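Local coordinates for protein hypoxanthine-guanine-xanthine phosphoribosyltransferase (Tritrichomonas foetus, PDB 1HGX) that salvages purine bases by joining guanine, hypoxanthine or xanthine to 5-phospho-alpha-D-ribose 1-diphosphate, giving GMP, IMP or XMP and diphosphate, at residues D19-K22 and R23-E26; E33-E36 and D37-P40; L109-Y112 and Q113-N117; F162-H165 and N166-N170. All blocks are in the same frame, centred on the assembly; numbering follows the deposited sequence.

From the N terminus the four contacts follow in series, and none nests in or crosses another. Each closes only a short turn of continuous chain. Contact 1 lies early on helix 17-35 and contact 2 at its far end, where the chain turns into strand 41-45. Their centres are about 20 Å apart. Contact 3 is the start of helix 109-119, beside strands 97-102 and 125-130. Contact 4 is a turn in the loop between strands 157-158 and 174-177. Contacts 3 and 4 both touch GMP, one at the phosphate and one at the guanine, with centres about 24 Å apart. Contact 4 also reaches the second subunit.

Contact 1 of 4, residues D19-K22 and R23-E26; sequences DIQK and RIRE
Residues 19-22 and 23-26 are consecutive turns of helix 17-35, joined by four i to i+4 backbone bonds, among them Arg-23 N to Asp-19 O at 3.0 Å and Ile-24 N to Ile-20 O at 2.9 Å. A salt-bridge network starts at the exposed Lys-22 and leads through Glu-26 to Arg-23. Lys-22 runs out straight from the backbone, with CG anti to its own N (chi1 173°). It bends only at the last torsion, which swings NZ over to Glu-26. Lys-22 NZ lies 2.8 Å from Glu-26 OE2 and meets it on the syn side, tilted out of the carboxylate plane. The other oxygen is taken by Arg-23, whose NH1 lies 2.9 Å from Glu-26 OE1, on the anti side. One carboxylate thus holds two cations, one on each oxygen. Arg-23 reaches the sheet, since NE and NH2 bond to the backbone oxygens of Gly-149 and Cys-148. This fixes the guanidinium and ties the helix to strand 147-152. Arg-25 folds back along the helix. One face of its guanidinium covers Gln-21 O and Lys-22 CA, with Arg-25 NH2 at 3.6 Å from Lys-22 CA. On the buried side Ile-20 and Ile-24 run alongside each other, with Ile-20 CG2 4.0 Å from Ile-24 CD1. Ile-24 also packs on Phe-52 and Leu-56 of helix 50-57. This is an amphipathic helix of the phosphoribosyltransferase fold: an apolar stripe on the core and a row of i to i+4 and i to i+3 ion pairs along another side.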
# COMPACT_ATOMS: atom_id res chain seq x y z
N ASP A 19 -17.06 -8.59 7.46
CA ASP A 19 -16.64 -8.32 8.84
C ASP A 19 -15.49 -7.34 8.85
O ASP A 19 -15.45 -6.42 9.66
CB ASP A 19 -16.18 -9.61 9.54
CG ASP A 19 -17.25 -10.68 9.58
OD1 ASP A 19 -18.45 -10.34 9.69
OD2 ASP A 19 -16.89 -11.88 9.51
N ILE A 20 -14.52 -7.57 7.98
CA ILE A 20 -13.33 -6.74 7.86
C ILE A 20 -13.70 -5.31 7.52
O ILE A 20 -13.32 -4.38 8.23
CB ILE A 20 -12.38 -7.32 6.77
CG1 ILE A 20 -11.79 -8.65 7.26
CG2 ILE A 20 -11.29 -6.32 6.39
CD1 ILE A 20 -11.15 -9.48 6.17
N GLN A 21 -14.50 -5.13 6.47
CA GLN A 21 -14.91 -3.80 6.04
C GLN A 21 -15.73 -3.03 7.07
O GLN A 21 -15.60 -1.81 7.19
CB GLN A 21 -15.62 -3.89 4.69
CG GLN A 21 -14.69 -4.38 3.57
CD GLN A 21 -13.38 -3.59 3.50
OE1 GLN A 21 -13.38 -2.35 3.59
NE2 GLN A 21 -12.27 -4.30 3.34
N LYS A 22 -16.55 -3.74 7.83
CA LYS A 22 -17.33 -3.12 8.88
C LYS A 22 -16.37 -2.61 9.97
O LYS A 22 -16.47 -1.46 10.43
CB LYS A 22 -18.30 -4.14 9.46
CG LYS A 22 -19.08 -3.68 10.67
CD LYS A 22 -20.05 -4.76 11.08
CE LYS A 22 -20.83 -4.37 12.31
NZ LYS A 22 -19.96 -4.33 13.51
N ARG A 23 -15.42 -3.45 10.35
CA ARG A 23 -14.45 -3.08 11.38
C ARG A 23 -13.61 -1.87 10.96
O ARG A 23 -13.33 -0.98 11.76
CB ARG A 23 -13.53 -4.26 11.69
CG ARG A 23 -12.64 -4.04 12.90
CD ARG A 23 -13.48 -3.95 14.17
NE ARG A 23 -12.68 -3.58 15.32
CZ ARG A 23 -12.91 -2.51 16.08
NH1 ARG A 23 -13.93 -1.71 15.82
NH2 ARG A 23 -12.09 -2.24 17.09
N ILE A 24 -13.18 -1.87 9.71
CA ILE A 24 -12.39 -0.77 9.18
C ILE A 24 -13.16 0.54 9.25
O ILE A 24 -12.59 1.58 9.60
CB ILE A 24 -11.92 -1.08 7.74
CG1 ILE A 24 -10.80 -2.12 7.79
CG2 ILE A 24 -11.45 0.20 7.03
CD1 ILE A 24 -10.23 -2.44 6.46
N ARG A 25 -14.46 0.51 8.94
CA ARG A 25 -15.26 1.73 9.00
C ARG A 25 -15.32 2.20 10.44
O ARG A 25 -15.25 3.39 10.71
CB ARG A 25 -16.67 1.50 8.46
CG ARG A 25 -16.74 1.32 6.96
CD ARG A 25 -18.18 1.39 6.45
NE ARG A 25 -19.01 0.27 6.91
CZ ARG A 25 -19.15 -0.87 6.24
NH1 ARG A 25 -18.54 -1.06 5.08
NH2 ARG A 25 -19.90 -1.84 6.74
N GLU A 26 -15.44 1.25 11.37
CA GLU A 26 -15.50 1.57 12.81
C GLU A 26 -14.19 2.19 13.28
O GLU A 26 -14.20 3.18 14.02
CB GLU A 26 -15.79 0.31 13.63
CG GLU A 26 -17.18 -0.28 13.39
CD GLU A 26 -17.39 -1.63 14.05
OE1 GLU A 26 -16.41 -2.27 14.47
OE2 GLU A 26 -18.55 -2.05 14.14

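Contact 2 of 4, residues E33-E36 and D37-P40; sequences EFYE and DKNP
Phe-34 and Lys-38 form a cation-pi pair where helix 17-35 gives way to the turn that leads into strand 41-45 of the phosphoribosyltransferase core sheet. The turn is drawn in by the backbone: Lys-38 N bonds to Tyr-35 O at 3.0 Å, with the donor well above the carbonyl plane. The Lys-38 side chain then folds back against the last turn of the helix. It stays extended as far as CE and bends at the final torsion (chi4 58°). Lys-38 CE sits over one face of the Phe-34 ring, toward the rim, at 3.7 Å from Phe-34 CZ. Lys-38 NZ lies over the face of the Phe-34 ring, 4.2 Å from the centroid. Phe-34 also has a cation-pi contact with Lys-127, and it packs on Tyr-147. The Lys-38 ammonium group is held by Phe-34 twice, through the ring and through the backbone oxygen. Asp-37 adds a long salt bridge from OD1, at 3.9 Å from Lys-38 NZ. On the buried side Tyr-35 meets Pro-40, with Tyr-35 CD1 at 3.6 Å from Pro-40 CB. Phe-62, Leu-99 and Tyr-147 pack round the tyrosine. Pro-40 is already paired by backbone bonds with Glu-65, so its contact with Tyr-35 joins the end of the helix to the residue just before strand 41-45. A water spans the turn, giving a bond to Glu-36 O and taking one from Asn-39 N. The bond from Lys-38 NZ to Phe-34 O is 2.8 Å long and lies in the carbonyl plane.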
# COMPACT_ATOMS: atom_id res chain seq x y z
N GLU A 33 -11.75 10.88 15.13
CA GLU A 33 -12.02 11.55 16.39
C GLU A 33 -10.73 12.22 16.91
O GLU A 33 -10.71 13.41 17.19
CB GLU A 33 -12.49 10.50 17.39
CG GLU A 33 -13.44 11.00 18.45
CD GLU A 33 -14.89 10.98 18.00
OE1 GLU A 33 -15.21 10.24 17.04
OE2 GLU A 33 -15.70 11.71 18.60
N PHE A 34 -9.65 11.46 16.94
CA PHE A 34 -8.38 11.95 17.45
C PHE A 34 -7.45 12.65 16.46
O PHE A 34 -6.85 13.67 16.79
CB PHE A 34 -7.63 10.78 18.12
CG PHE A 34 -6.37 11.19 18.83
CD1 PHE A 34 -6.42 11.77 20.09
CD2 PHE A 34 -5.13 10.97 18.25
CE1 PHE A 34 -5.26 12.13 20.76
CE2 PHE A 34 -3.96 11.33 18.91
CZ PHE A 34 -4.02 11.92 20.17
N TYR A 35 -7.39 12.14 15.23
CA TYR A 35 -6.46 12.66 14.23
C TYR A 35 -6.91 13.71 13.22
O TYR A 35 -6.08 14.27 12.49
CB TYR A 35 -5.84 11.49 13.46
CG TYR A 35 -4.97 10.59 14.30
CD1 TYR A 35 -3.71 11.02 14.72
CD2 TYR A 35 -5.41 9.33 14.70
CE1 TYR A 35 -2.90 10.21 15.50
CE2 TYR A 35 -4.61 8.51 15.49
CZ TYR A 35 -3.36 8.95 15.89
OH TYR A 35 -2.56 8.15 16.67
N GLU A 36 -8.19 14.01 13.19
CA GLU A 36 -8.74 14.95 12.22
C GLU A 36 -7.98 16.27 12.04
O GLU A 36 -7.68 16.67 10.91
CB GLU A 36 -10.20 15.21 12.58
CG GLU A 36 -11.00 15.92 11.52
CD GLU A 36 -12.47 15.91 11.85
OE1 GLU A 36 -12.82 16.01 13.04
OE2 GLU A 36 -13.28 15.78 10.91
N ASP A 37 -7.66 16.94 13.13
CA ASP A 37 -6.97 18.23 13.03
C ASP A 37 -5.50 18.13 13.38
O ASP A 37 -4.84 19.15 13.58
CB ASP A 37 -7.67 19.26 13.92
CG ASP A 37 -7.59 18.91 15.41
OD1 ASP A 37 -7.64 17.71 15.77
OD2 ASP A 37 -7.47 19.85 16.23
N LYS A 38 -4.96 16.92 13.36
CA LYS A 38 -3.57 16.73 13.74
C LYS A 38 -2.51 16.56 12.66
O LYS A 38 -1.32 16.53 12.98
CB LYS A 38 -3.48 15.57 14.73
CG LYS A 38 -4.04 15.93 16.10
CD LYS A 38 -3.84 14.80 17.10
CE LYS A 38 -4.29 15.21 18.49
NZ LYS A 38 -5.72 15.62 18.50
N ASN A 39 -2.92 16.48 11.39
CA ASN A 39 -1.98 16.28 10.28
C ASN A 39 -0.93 15.25 10.69
O ASN A 39 0.27 15.52 10.68
CB ASN A 39 -1.29 17.60 9.90
CG ASN A 39 -0.42 17.46 8.67
OD1 ASN A 39 0.59 18.15 8.52
ND2 ASN A 39 -0.79 16.54 7.78
N PRO A 40 -1.38 14.04 11.04
CA PRO A 40 -0.47 12.98 11.46
C PRO A 40 0.32 12.28 10.38
O PRO A 40 -0.05 12.30 9.21
CB PRO A 40 -1.43 11.99 12.12
CG PRO A 40 -2.59 12.02 11.16
CD PRO A 40 -2.77 13.53 10.96
O HOH W 1 -5.22 16.71 9.76

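Contact 3 of 4, residues L109-Y112 and Q113-N117; sequences LTMY and QLLNN. With 5GP (guanosine-5'-monophosphate), chain C.
Met-111 packs against Leu-114 and Leu-115 on the buried, closely filled side of helix 109-119. The Met-111 chain is bent at chi2 and chi3. The bends leave Met-111 SD 4.1 Å from Leu-115 CG, and Met-111 CE 4.2 Å from Leu-114 CD1. Val-100 of strand 97-102 and Leu-126 and Val-128 of strand 125-130 pack against this apolar patch. The backbone is regular, with Leu-115 N to Met-111 O at 2.8 Å.

The outer side is looser and wetter. Tyr-112 is exposed. The Asn-116 amide stands nearly upright over one face of its ring, toward the rim near CE2, the planes 80° apart, with Asn-116 ND2 3.2 Å from Tyr-112 CE2. A water bonds to Tyr-112 O and weakly to Asn-116 OD1. Further along, the Leu-109 and Gln-113 side chains cross, with Leu-109 CD1 3.7 Å from Gln-113 NE2.

The helix begins at the GMP phosphate. Thr-110 grips one oxygen twice: its N is 2.9 Å and its OG1 2.7 Å from GMP O2P. The hydroxyl reaches it because OG1 stands beside the backbone N (chi1 -53°). Asp-106, Thr-107 and Gly-108 also bond to the nucleotide. This is the phosphate-binding loop of the type I phosphoribosyltransferases. The helix points its N-terminal end at the anion, so its dipole probably helps to stabilise the phosphate charge.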
# COMPACT_ATOMS: atom_id res chain seq x y z
N LEU A 109 7.50 -8.50 20.33
CA LEU A 109 8.90 -8.10 20.14
C LEU A 109 9.11 -7.04 19.06
O LEU A 109 9.75 -6.02 19.30
CB LEU A 109 9.77 -9.32 19.84
CG LEU A 109 11.24 -9.07 19.49
CD1 LEU A 109 11.98 -8.46 20.66
CD2 LEU A 109 11.90 -10.37 19.07
N THR A 110 8.60 -7.29 17.86
CA THR A 110 8.74 -6.35 16.75
C THR A 110 8.24 -4.94 17.08
O THR A 110 8.98 -3.97 16.95
CB THR A 110 8.04 -6.87 15.48
OG1 THR A 110 8.50 -8.19 15.17
CG2 THR A 110 8.36 -5.96 14.30
N MET A 111 7.00 -4.85 17.55
CA MET A 111 6.42 -3.56 17.90
C MET A 111 7.12 -2.90 19.08
O MET A 111 7.29 -1.68 19.11
CB MET A 111 4.92 -3.71 18.17
CG MET A 111 4.14 -2.40 18.21
SD MET A 111 4.42 -1.33 16.76
CE MET A 111 4.12 -2.45 15.43
N TYR A 112 7.54 -3.69 20.06
CA TYR A 112 8.23 -3.14 21.22
C TYR A 112 9.52 -2.43 20.78
O TYR A 112 9.83 -1.34 21.25
CB TYR A 112 8.53 -4.25 22.24
CG TYR A 112 9.38 -3.80 23.41
CD1 TYR A 112 8.81 -3.20 24.53
CD2 TYR A 112 10.76 -3.97 23.39
CE1 TYR A 112 9.60 -2.78 25.60
CE2 TYR A 112 11.55 -3.55 24.45
CZ TYR A 112 10.96 -2.95 25.55
OH TYR A 112 11.73 -2.53 26.62
N GLN A 113 10.25 -3.06 19.87
CA GLN A 113 11.50 -2.49 19.37
C GLN A 113 11.24 -1.29 18.46
O GLN A 113 11.95 -0.29 18.51
CB GLN A 113 12.31 -3.55 18.65
CG GLN A 113 12.64 -4.73 19.55
CD GLN A 113 13.70 -5.61 18.97
OE1 GLN A 113 14.85 -5.60 19.42
NE2 GLN A 113 13.34 -6.39 17.96
N LEU A 114 10.19 -1.39 17.64
CA LEU A 114 9.83 -0.32 16.73
C LEU A 114 9.42 0.92 17.53
O LEU A 114 9.86 2.03 17.23
CB LEU A 114 8.67 -0.76 15.82
CG LEU A 114 8.70 -0.36 14.34
CD1 LEU A 114 7.28 -0.25 13.83
CD2 LEU A 114 9.43 0.95 14.12
N LEU A 115 8.61 0.73 18.56
CA LEU A 115 8.17 1.85 19.39
C LEU A 115 9.34 2.54 20.10
O LEU A 115 9.37 3.77 20.19
CB LEU A 115 7.11 1.40 20.40
CG LEU A 115 5.72 1.07 19.83
CD1 LEU A 115 4.78 0.72 20.97
CD2 LEU A 115 5.18 2.26 19.05
N ASN A 116 10.29 1.75 20.60
CA ASN A 116 11.45 2.32 21.29
C ASN A 116 12.25 3.16 20.29
O ASN A 116 12.71 4.24 20.62
CB ASN A 116 12.36 1.23 21.88
CG ASN A 116 11.80 0.63 23.17
OD1 ASN A 116 11.08 1.29 23.92
ND2 ASN A 116 12.18 -0.61 23.44
N ASN A 117 12.40 2.65 19.07
CA ASN A 117 13.13 3.39 18.04
C ASN A 117 12.42 4.71 17.72
O ASN A 117 13.04 5.78 17.73
CB ASN A 117 13.28 2.56 16.77
CG ASN A 117 13.93 3.34 15.62
OD1 ASN A 117 13.33 4.25 15.07
ND2 ASN A 117 15.15 2.95 15.25
P 5GP C . 6.08 -10.51 17.09
O1P 5GP C . 4.93 -9.77 17.66
O2P 5GP C . 7.31 -9.71 17.07
O3P 5GP C . 6.23 -11.84 17.72
O5' 5GP C . 5.65 -10.91 15.65
C5' 5GP C . 4.88 -10.10 14.77
C4' 5GP C . 5.46 -10.24 13.42
O4' 5GP C . 5.33 -11.57 12.87
C3' 5GP C . 4.80 -9.32 12.44
O3' 5GP C . 5.78 -9.08 11.44
C2' 5GP C . 3.75 -10.22 11.90
O2' 5GP C . 3.35 -9.77 10.61
C1' 5GP C . 4.38 -11.61 11.82
N9 5GP C . 3.34 -12.67 12.14
C8 5GP C . 2.91 -13.03 13.41
N7 5GP C . 1.96 -13.93 13.42
C5 5GP C . 1.69 -14.18 12.07
C6 5GP C . 0.66 -14.98 11.49
O6 5GP C . -0.11 -15.75 12.07
N1 5GP C . 0.57 -14.83 10.11
C2 5GP C . 1.41 -14.01 9.36
N2 5GP C . 1.27 -14.06 8.03
N3 5GP C . 2.41 -13.27 9.90
C4 5GP C . 2.48 -13.38 11.27
O HOH W 2 8.88 -0.29 23.62

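Contact 4 of 4, residues F162-H165 and N166-N170; sequences FDFH and NKYRN. With 5GP (guanosine-5'-monophosphate), chain C.
Asp-163 packs its side chain on Arg-169 and turns one oxygen to the backbone of Asn-166. Its CB lies 3.6 Å from Arg-169 CG, over the face of the guanidinium. A chi1 of 80° sets the carboxylate between its own backbone N and carbonyl carbon, over the arginine. There the two flat groups stack, their planes 17° apart. No N-H of Arg-169 points at OD1, and the 3.9 Å from Asp-163 OD1 to Arg-169 NH2 is a long salt bridge. Two waters join the groups instead, each giving a bond to OD1, one taking a bond from Arg-169 NE and the other from NH2. Asp-163 OD2 reaches from just before a type I' beta turn, Phe-164 to Lys-167, to the N-H of Asn-166 inside it, at 2.9 Å. Lys-167 N to Phe-164 O, 3.1 Å, closes the turn, with the donor well above the carbonyl plane. Phe-164 N to Lys-167 O, 2.9 Å, is the return bond. The turn belongs to the loop over the guanine end of the GMP site. Asp-163 O comes within 3.2 Å of GMP N2; Tyr-156 OH hydrogen-bonds to the same oxygen. By similarity to relatives, Asp-163 probably binds magnesium as well. Gln-63 of the second subunit bonds to His-165 O. Tyr-168, just past the turn, brings the edge of its ring to Phe-164 CB, with Tyr-168 CD2 3.8 Å away. Arg-169 NH2 bonds to Asn-166 OD1 at 2.8 Å, almost exactly in the guanidinium plane.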
# COMPACT_ATOMS: atom_id res chain seq x y z
N PHE A 162 -1.96 -11.07 4.82
CA PHE A 162 -1.14 -12.08 5.51
C PHE A 162 -0.76 -13.17 4.52
O PHE A 162 -1.64 -13.78 3.91
CB PHE A 162 -1.91 -12.72 6.67
CG PHE A 162 -2.22 -11.79 7.79
CD1 PHE A 162 -1.21 -11.29 8.60
CD2 PHE A 162 -3.54 -11.43 8.07
CE1 PHE A 162 -1.50 -10.44 9.66
CE2 PHE A 162 -3.83 -10.57 9.13
CZ PHE A 162 -2.82 -10.08 9.93
N ASP A 163 0.54 -13.42 4.37
CA ASP A 163 1.02 -14.44 3.45
C ASP A 163 1.75 -15.57 4.15
O ASP A 163 2.10 -15.48 5.33
CB ASP A 163 2.00 -13.82 2.44
CG ASP A 163 3.41 -13.64 3.02
OD1 ASP A 163 3.62 -12.68 3.78
OD2 ASP A 163 4.29 -14.48 2.73
N PHE A 164 2.02 -16.62 3.38
CA PHE A 164 2.80 -17.76 3.82
C PHE A 164 3.59 -18.12 2.57
O PHE A 164 3.01 -18.51 1.56
CB PHE A 164 1.93 -18.95 4.23
CG PHE A 164 2.72 -20.20 4.51
CD1 PHE A 164 3.50 -20.30 5.67
CD2 PHE A 164 2.74 -21.24 3.60
CE1 PHE A 164 4.30 -21.42 5.89
CE2 PHE A 164 3.54 -22.36 3.81
CZ PHE A 164 4.32 -22.45 4.96
N HIS A 165 4.90 -17.92 2.61
CA HIS A 165 5.76 -18.22 1.46
C HIS A 165 5.34 -17.44 0.23
O HIS A 165 5.30 -17.98 -0.88
CB HIS A 165 5.79 -19.72 1.16
CG HIS A 165 6.58 -20.51 2.15
ND1 HIS A 165 6.49 -21.88 2.25
CD2 HIS A 165 7.46 -20.12 3.11
CE1 HIS A 165 7.27 -22.30 3.23
NE2 HIS A 165 7.87 -21.25 3.76
N ASN A 166 4.99 -16.17 0.44
CA ASN A 166 4.57 -15.27 -0.63
C ASN A 166 3.25 -15.64 -1.30
O ASN A 166 3.00 -15.26 -2.43
CB ASN A 166 5.68 -15.14 -1.68
CG ASN A 166 6.78 -14.19 -1.25
OD1 ASN A 166 6.51 -13.15 -0.65
ND2 ASN A 166 8.02 -14.55 -1.55
N LYS A 167 2.43 -16.40 -0.58
CA LYS A 167 1.11 -16.80 -1.08
C LYS A 167 0.01 -16.42 -0.09
O LYS A 167 0.28 -16.12 1.08
CB LYS A 167 1.06 -18.31 -1.33
CG LYS A 167 2.09 -18.81 -2.33
CD LYS A 167 1.87 -20.27 -2.71
CE LYS A 167 2.08 -21.21 -1.53
NZ LYS A 167 3.47 -21.16 -1.01
N TYR A 168 -1.23 -16.39 -0.58
CA TYR A 168 -2.43 -16.11 0.21
C TYR A 168 -2.80 -14.66 0.58
O TYR A 168 -3.84 -14.44 1.19
CB TYR A 168 -2.44 -16.98 1.48
CG TYR A 168 -2.08 -18.44 1.23
CD1 TYR A 168 -2.83 -19.24 0.36
CD2 TYR A 168 -1.01 -19.03 1.89
CE1 TYR A 168 -2.51 -20.58 0.16
CE2 TYR A 168 -0.68 -20.37 1.69
CZ TYR A 168 -1.44 -21.14 0.84
OH TYR A 168 -1.12 -22.47 0.69
N ARG A 169 -1.99 -13.68 0.18
CA ARG A 169 -2.28 -12.27 0.47
C ARG A 169 -3.59 -11.81 -0.11
O ARG A 169 -4.26 -10.95 0.47
CB ARG A 169 -1.23 -11.35 -0.15
CG ARG A 169 0.14 -11.46 0.38
CD ARG A 169 0.99 -10.38 -0.24
NE ARG A 169 2.36 -10.51 0.23
CZ ARG A 169 3.26 -11.30 -0.34
NH1 ARG A 169 2.94 -12.00 -1.42
NH2 ARG A 169 4.46 -11.42 0.20
N ASN A 170 -3.88 -12.28 -1.31
CA ASN A 170 -5.08 -11.91 -2.05
C ASN A 170 -6.42 -12.40 -1.51
O ASN A 170 -7.47 -11.92 -1.93
CB ASN A 170 -4.94 -12.35 -3.51
CG ASN A 170 -4.86 -13.86 -3.66
OD1 ASN A 170 -3.87 -14.48 -3.27
ND2 ASN A 170 -5.90 -14.46 -4.21
P 5GP C . 6.08 -10.51 17.09
O1P 5GP C . 4.93 -9.77 17.66
O2P 5GP C . 7.31 -9.71 17.07
O3P 5GP C . 6.23 -11.84 17.72
O5' 5GP C . 5.65 -10.91 15.65
C5' 5GP C . 4.88 -10.10 14.77
C4' 5GP C . 5.46 -10.24 13.42
O4' 5GP C . 5.33 -11.57 12.87
C3' 5GP C . 4.80 -9.32 12.44
O3' 5GP C . 5.78 -9.08 11.44
C2' 5GP C . 3.75 -10.22 11.90
O2' 5GP C . 3.35 -9.77 10.61
C1' 5GP C . 4.38 -11.61 11.82
N9 5GP C . 3.34 -12.67 12.14
C8 5GP C . 2.91 -13.03 13.41
N7 5GP C . 1.96 -13.93 13.42
C5 5GP C . 1.69 -14.18 12.07
C6 5GP C . 0.66 -14.98 11.49
O6 5GP C . -0.11 -15.75 12.07
N1 5GP C . 0.57 -14.83 10.11
C2 5GP C . 1.41 -14.01 9.36
N2 5GP C . 1.27 -14.06 8.03
N3 5GP C . 2.41 -13.27 9.90
C4 5GP C . 2.48 -13.38 11.27
O HOH W 3 2.32 -10.04 2.91
O HOH W 4 5.44 -10.48 3.02